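Local structure of uncharacterized protein (Bacillus cereus, 5F2H) at residues Y79-E82 with Y83-D87; V103-C106 with K107-E111. The protein is of unknown function but belongs to the alpha/beta hydrolase superfamily and may act as a hydrolase, with a helical N-terminal domain joined to the hydrolase-like domain. All blocks are in the same frame, centred on the assembly; numbering follows the deposited sequence.

Contact 1 (Y79-E82 with Y83-D87); sequences YGNE and YLISD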
loop_
_atom_site.group_PDB
_atom_site.type_symbol
_atom_site.label_atom_id
_atom_site.label_comp_id
_atom_site.label_asym_id
_atom_site.label_seq_id
_atom_site.Cartn_x
_atom_site.Cartn_y
_atom_site.Cartn_z
ATOM N N TYR B 79 -22.717 21.634 32.477
ATOM C CA TYR B 79 -22.608 20.287 33.040
ATOM C C TYR B 79 -23.989 19.751 33.402
ATOM O O TYR B 79 -24.945 20.514 33.527
ATOM C CB TYR B 79 -21.719 20.305 34.264
ATOM C CG TYR B 79 -20.355 20.894 33.971
ATOM C CD1 TYR B 79 -19.338 20.111 33.470
ATOM C CD2 TYR B 79 -20.100 22.236 34.170
ATOM C CE1 TYR B 79 -18.099 20.648 33.180
ATOM C CE2 TYR B 79 -18.863 22.771 33.902
ATOM C CZ TYR B 79 -17.860 21.972 33.409
ATOM O OH TYR B 79 -16.615 22.517 33.142
ATOM N N GLY B 80 -24.093 18.430 33.556
ATOM C CA GLY B 80 -25.366 17.754 33.890
ATOM C C GLY B 80 -26.115 18.352 35.061
ATOM O O GLY B 80 -25.531 18.702 36.079
ATOM N N ASN B 81 -27.428 18.445 34.929
ATOM C CA ASN B 81 -28.229 19.018 35.982
ATOM C C ASN B 81 -28.172 18.144 37.195
ATOM O O ASN B 81 -27.911 18.630 38.295
ATOM C CB ASN B 81 -29.682 19.127 35.558
ATOM C CG ASN B 81 -30.573 19.668 36.664
ATOM O OD1 ASN B 81 -30.161 20.487 37.480
ATOM N ND2 ASN B 81 -31.820 19.256 36.653
ATOM N N GLU B 82 -28.429 16.850 36.992
ATOM C CA GLU B 82 -28.438 15.892 38.097
ATOM C C GLU B 82 -27.092 15.927 38.810
ATOM O O GLU B 82 -27.030 16.024 40.027
ATOM C CB GLU B 82 -28.828 14.497 37.620
ATOM C CG GLU B 82 -29.123 13.545 38.774
ATOM C CD GLU B 82 -29.837 12.260 38.357
ATOM O OE1 GLU B 82 -30.310 12.153 37.193
ATOM O OE2 GLU B 82 -30.000 11.382 39.240
ATOM N N TYR B 83 -26.014 15.869 38.054
ATOM C CA TYR B 83 -24.718 15.967 38.666
ATOM C C TYR B 83 -24.625 17.235 39.515
ATOM O O TYR B 83 -24.349 17.177 40.719
ATOM C CB TYR B 83 -23.633 15.992 37.607
ATOM C CG TYR B 83 -22.312 16.469 38.140
ATOM C CD1 TYR B 83 -21.504 15.636 38.903
ATOM C CD2 TYR B 83 -21.856 17.763 37.856
ATOM C CE1 TYR B 83 -20.287 16.083 39.376
ATOM C CE2 TYR B 83 -20.644 18.216 38.330
ATOM C CZ TYR B 83 -19.860 17.375 39.080
ATOM O OH TYR B 83 -18.640 17.821 39.539
ATOM N N LEU B 84 -24.868 18.376 38.887
ATOM C CA LEU B 84 -24.811 19.643 39.590
ATOM C C LEU B 84 -25.544 19.671 40.899
ATOM O O LEU B 84 -24.943 19.990 41.935
ATOM C CB LEU B 84 -25.301 20.785 38.710
ATOM C CG LEU B 84 -24.327 21.195 37.614
ATOM C CD1 LEU B 84 -24.978 22.178 36.661
ATOM C CD2 LEU B 84 -23.044 21.771 38.218
ATOM N N ILE B 85 -26.829 19.315 40.876
ATOM C CA ILE B 85 -27.614 19.340 42.113
ATOM C C ILE B 85 -27.499 18.087 42.993
ATOM O O ILE B 85 -28.181 17.995 44.000
ATOM C CB ILE B 85 -29.105 19.661 41.861
ATOM C CG1 ILE B 85 -29.858 18.463 41.257
ATOM C CG2 ILE B 85 -29.238 20.933 41.026
ATOM C CD1 ILE B 85 -31.339 18.704 41.103
ATOM N N SER B 86 -26.621 17.147 42.647
ATOM C CA SER B 86 -26.463 15.940 43.459
ATOM C C SER B 86 -25.039 15.545 43.808
ATOM O O SER B 86 -24.862 14.695 44.675
ATOM C CB SER B 86 -27.114 14.758 42.764
ATOM O OG SER B 86 -28.466 15.043 42.531
ATOM N N ASP B 87 -24.023 16.113 43.159
ATOM C CA ASP B 87 -22.657 15.722 43.499
ATOM C C ASP B 87 -22.424 16.202 44.923
ATOM O O ASP B 87 -22.702 17.349 45.245
ATOM C CB ASP B 87 -21.624 16.309 42.541
ATOM C CG ASP B 87 -20.209 15.746 42.769
ATOM O OD1 ASP B 87 -20.092 14.633 43.333
ATOM O OD2 ASP B 87 -19.211 16.384 42.336
#

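Contact 2 (V103-C106 with K107-E111); sequences VQLC and KEREE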
loop_
_atom_site.group_PDB
_atom_site.type_symbol
_atom_site.label_atom_id
_atom_site.label_comp_id
_atom_site.label_asym_id
_atom_site.label_seq_id
_atom_site.Cartn_x
_atom_site.Cartn_y
_atom_site.Cartn_z
ATOM N N VAL B 103 -26.324 26.848 37.965
ATOM C CA VAL B 103 -27.201 25.689 37.810
ATOM C C VAL B 103 -28.239 25.943 36.728
ATOM O O VAL B 103 -28.368 25.195 35.755
ATOM C CB VAL B 103 -27.962 25.403 39.116
ATOM C CG1 VAL B 103 -29.100 24.415 38.896
ATOM C CG2 VAL B 103 -27.021 24.918 40.204
ATOM N N GLN B 104 -28.940 27.052 36.875
ATOM C CA GLN B 104 -29.977 27.381 35.933
ATOM C C GLN B 104 -29.402 27.641 34.550
ATOM O O GLN B 104 -30.025 27.324 33.542
ATOM C CB GLN B 104 -30.759 28.615 36.364
ATOM C CG GLN B 104 -32.188 28.468 35.919
ATOM C CD GLN B 104 -32.828 27.331 36.703
ATOM O OE1 GLN B 104 -32.459 27.095 37.864
ATOM N NE2 GLN B 104 -33.798 26.646 36.110
ATOM N N LEU B 105 -28.236 28.264 34.503
ATOM C CA LEU B 105 -27.624 28.569 33.240
ATOM C C LEU B 105 -27.265 27.278 32.542
ATOM O O LEU B 105 -27.534 27.132 31.354
ATOM C CB LEU B 105 -26.441 29.513 33.435
ATOM C CG LEU B 105 -25.707 30.018 32.194
ATOM C CD1 LEU B 105 -26.653 30.571 31.136
ATOM C CD2 LEU B 105 -24.679 31.060 32.628
ATOM N N CYS B 106 -26.711 26.318 33.278
ATOM C CA CYS B 106 -26.362 25.012 32.693
ATOM C C CYS B 106 -27.586 24.215 32.252
ATOM O O CYS B 106 -27.569 23.572 31.208
ATOM C CB CYS B 106 -25.577 24.143 33.668
ATOM S SG CYS B 106 -23.920 24.728 34.065
ATOM N N LYS B 107 -28.641 24.247 33.057
ATOM C CA LYS B 107 -29.851 23.513 32.737
ATOM C C LYS B 107 -30.336 23.901 31.358
ATOM O O LYS B 107 -30.693 23.059 30.542
ATOM C CB LYS B 107 -30.939 23.758 33.780
ATOM C CG LYS B 107 -32.199 22.992 33.413
ATOM C CD LYS B 107 -33.344 23.127 34.409
ATOM C CE LYS B 107 -33.025 22.520 35.764
ATOM N NZ LYS B 107 -34.234 22.566 36.643
ATOM N N GLU B 108 -30.362 25.197 31.123
ATOM C CA GLU B 108 -30.770 25.754 29.862
ATOM C C GLU B 108 -29.911 25.202 28.736
ATOM O O GLU B 108 -30.423 24.609 27.784
ATOM C CB GLU B 108 -30.594 27.261 29.987
ATOM C CG GLU B 108 -30.576 28.080 28.720
ATOM C CD GLU B 108 -30.291 29.525 29.055
ATOM O OE1 GLU B 108 -29.399 30.133 28.418
ATOM O OE2 GLU B 108 -30.876 30.005 30.049
ATOM N N ARG B 109 -28.601 25.388 28.858
ATOM C CA ARG B 109 -27.658 24.911 27.848
ATOM C C ARG B 109 -27.763 23.410 27.662
ATOM O O ARG B 109 -27.529 22.922 26.571
ATOM C CB ARG B 109 -26.223 25.299 28.209
ATOM C CG ARG B 109 -25.970 26.797 28.221
ATOM C CD ARG B 109 -24.612 27.145 28.801
ATOM N NE ARG B 109 -24.403 28.595 28.862
ATOM C CZ ARG B 109 -23.378 29.194 29.474
ATOM N NH1 ARG B 109 -22.473 28.483 30.135
ATOM N NH2 ARG B 109 -23.282 30.518 29.467
ATOM N N GLU B 110 -28.111 22.682 28.720
ATOM C CA GLU B 110 -28.245 21.220 28.652
ATOM C C GLU B 110 -29.492 20.801 27.887
ATOM O O GLU B 110 -29.427 19.971 26.984
ATOM C CB GLU B 110 -28.300 20.635 30.057
ATOM C CG GLU B 110 -28.406 19.116 30.158
ATOM C CD GLU B 110 -28.460 18.656 31.611
ATOM O OE1 GLU B 110 -28.492 17.427 31.904
ATOM O OE2 GLU B 110 -28.464 19.552 32.484
ATOM N N GLU B 111 -30.633 21.369 28.260
ATOM C CA GLU B 111 -31.887 21.037 27.591
ATOM C C GLU B 111 -31.733 21.242 26.095
ATOM O O GLU B 111 -32.120 20.388 25.293
ATOM C CB GLU B 111 -33.021 21.865 28.170
ATOM C CG GLU B 111 -33.272 21.526 29.636
ATOM C CD GLU B 111 -34.341 22.379 30.283
ATOM O OE1 GLU B 111 -34.868 23.311 29.624
ATOM O OE2 GLU B 111 -34.638 22.123 31.471
#

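Contact 1 (Y79-E82 with Y83-D87)
Gly80 and Leu84 make the first turn of the short helix 81-86, and the carbonyl of Gly80, at the N-cap position, takes the first bond. Leu84 N donates a hydrogen bond to Gly80 O over 2.9 Å, nearly straight at 169° but with the donor 27° out of the plane of the Gly80 carbonyl. One residue on, Ile85 N repeats the bond to Asn81 O, also at 2.9 Å and close to the C=O axis. The third carbonyl of the turn, Glu82 O, receives a weak bond from the hydroxyl Ser86 OG at 3.0 Å. That hydroxyl sits beside its own backbone N (chi1 -57°), which turns it back along the helix toward Glu82. Tyr83 O takes two donors, Ser86 N and Asp87 N, the latter at 2.7 Å.

The side chains follow this ladder. Leu84 CG and CD1 lie against the carbonyls of Gly80 and Tyr79, and Leu84 CG also meets Tyr79 CB at 4.3 Å. The Tyr83 ring turns an edge to Gly80 O, while Tyr79 CB approaches that ring obliquely. On another side of the helix, Asn81 OD1 is in van der Waals contact with the methyl Ile85 CG2 at 3.7 Å.

Two polar ends are settled by helix 44-58: Tyr79 OH bonds to Ala45 O, and Tyr83 OH makes a weak bond to Asn49 OD1. Asn81 N, at the start of the helix, has a weak bond to Glu110 OE2. Tyr79 also packs on Phe170 of the second subunit. The short helix is thus wedged within the helical N-terminal domain, with both tyrosines against helix 44-58 and Asn81, Leu84 and Ile85 against helix 97-115.

Contact 2 (V103-C106 with K107-E111)
Leu105 lies over one face of the Arg109 guanidinium, one turn further along helix 97-115, an i, i+4 pair on one side of an alpha helix. Its CG stands 3.6 Å above the guanidinium plane and over its centre; CD2, also over that face, comes nearest, 3.5 Å from Arg109 NH2, and CD1 rests by NE. The two side chains meet at a slant. The leucine reaches this place with its CG opposite the backbone N (chi1 -177°), whereas Arg109 starts out beside its own N (chi1 -65°) and then runs extended from CG to NE past Leu105 O, bringing the flat group under Leu105. This is an apolar contact with the flat of the cation; the hydrogens of NH1 go to Ile72 O of helix 61-74 and Phe77 O of the following loop, which fix how the group is turned.

Gln104 and Lys107 are arranged differently, side by side and pointing the same way, with Gln104 NE2 3.9 Å from Lys107 CD. Glu108 sends OE1 to the other methyl of Leu105, CD1. Successive i to i+4 backbone bonds, Lys107 N to Val103 O through Glu110 N to Cys106 O, run along this stretch.

Leu105 and Cys106 press on helix 61-74; Trp78, in the loop between helix 61-74 and helix 81-86, meets Cys106, Arg109 and Glu110; and Val103, Cys106 and Lys107 pack against helix 81-86.

Coming from the N terminus, the chain passes helix 61-74 and a loop before reaching contact 1, which closes the turns of helix 81-86. It then runs on to contact 2, within helix 97-115, the next helix. The two are in series, neither nested nor crossed, and each is local; the excursion between the two helices is bridged where the contacts touch each other. Their centres lie about 10 Å apart: Leu84 CD1 packs on Cys106 CB at 3.6 Å, and Asn81 ND2 lies by Lys107 CE. Together they join consecutive helices of the N-terminal domain, far from the parallel sheet of their own chain.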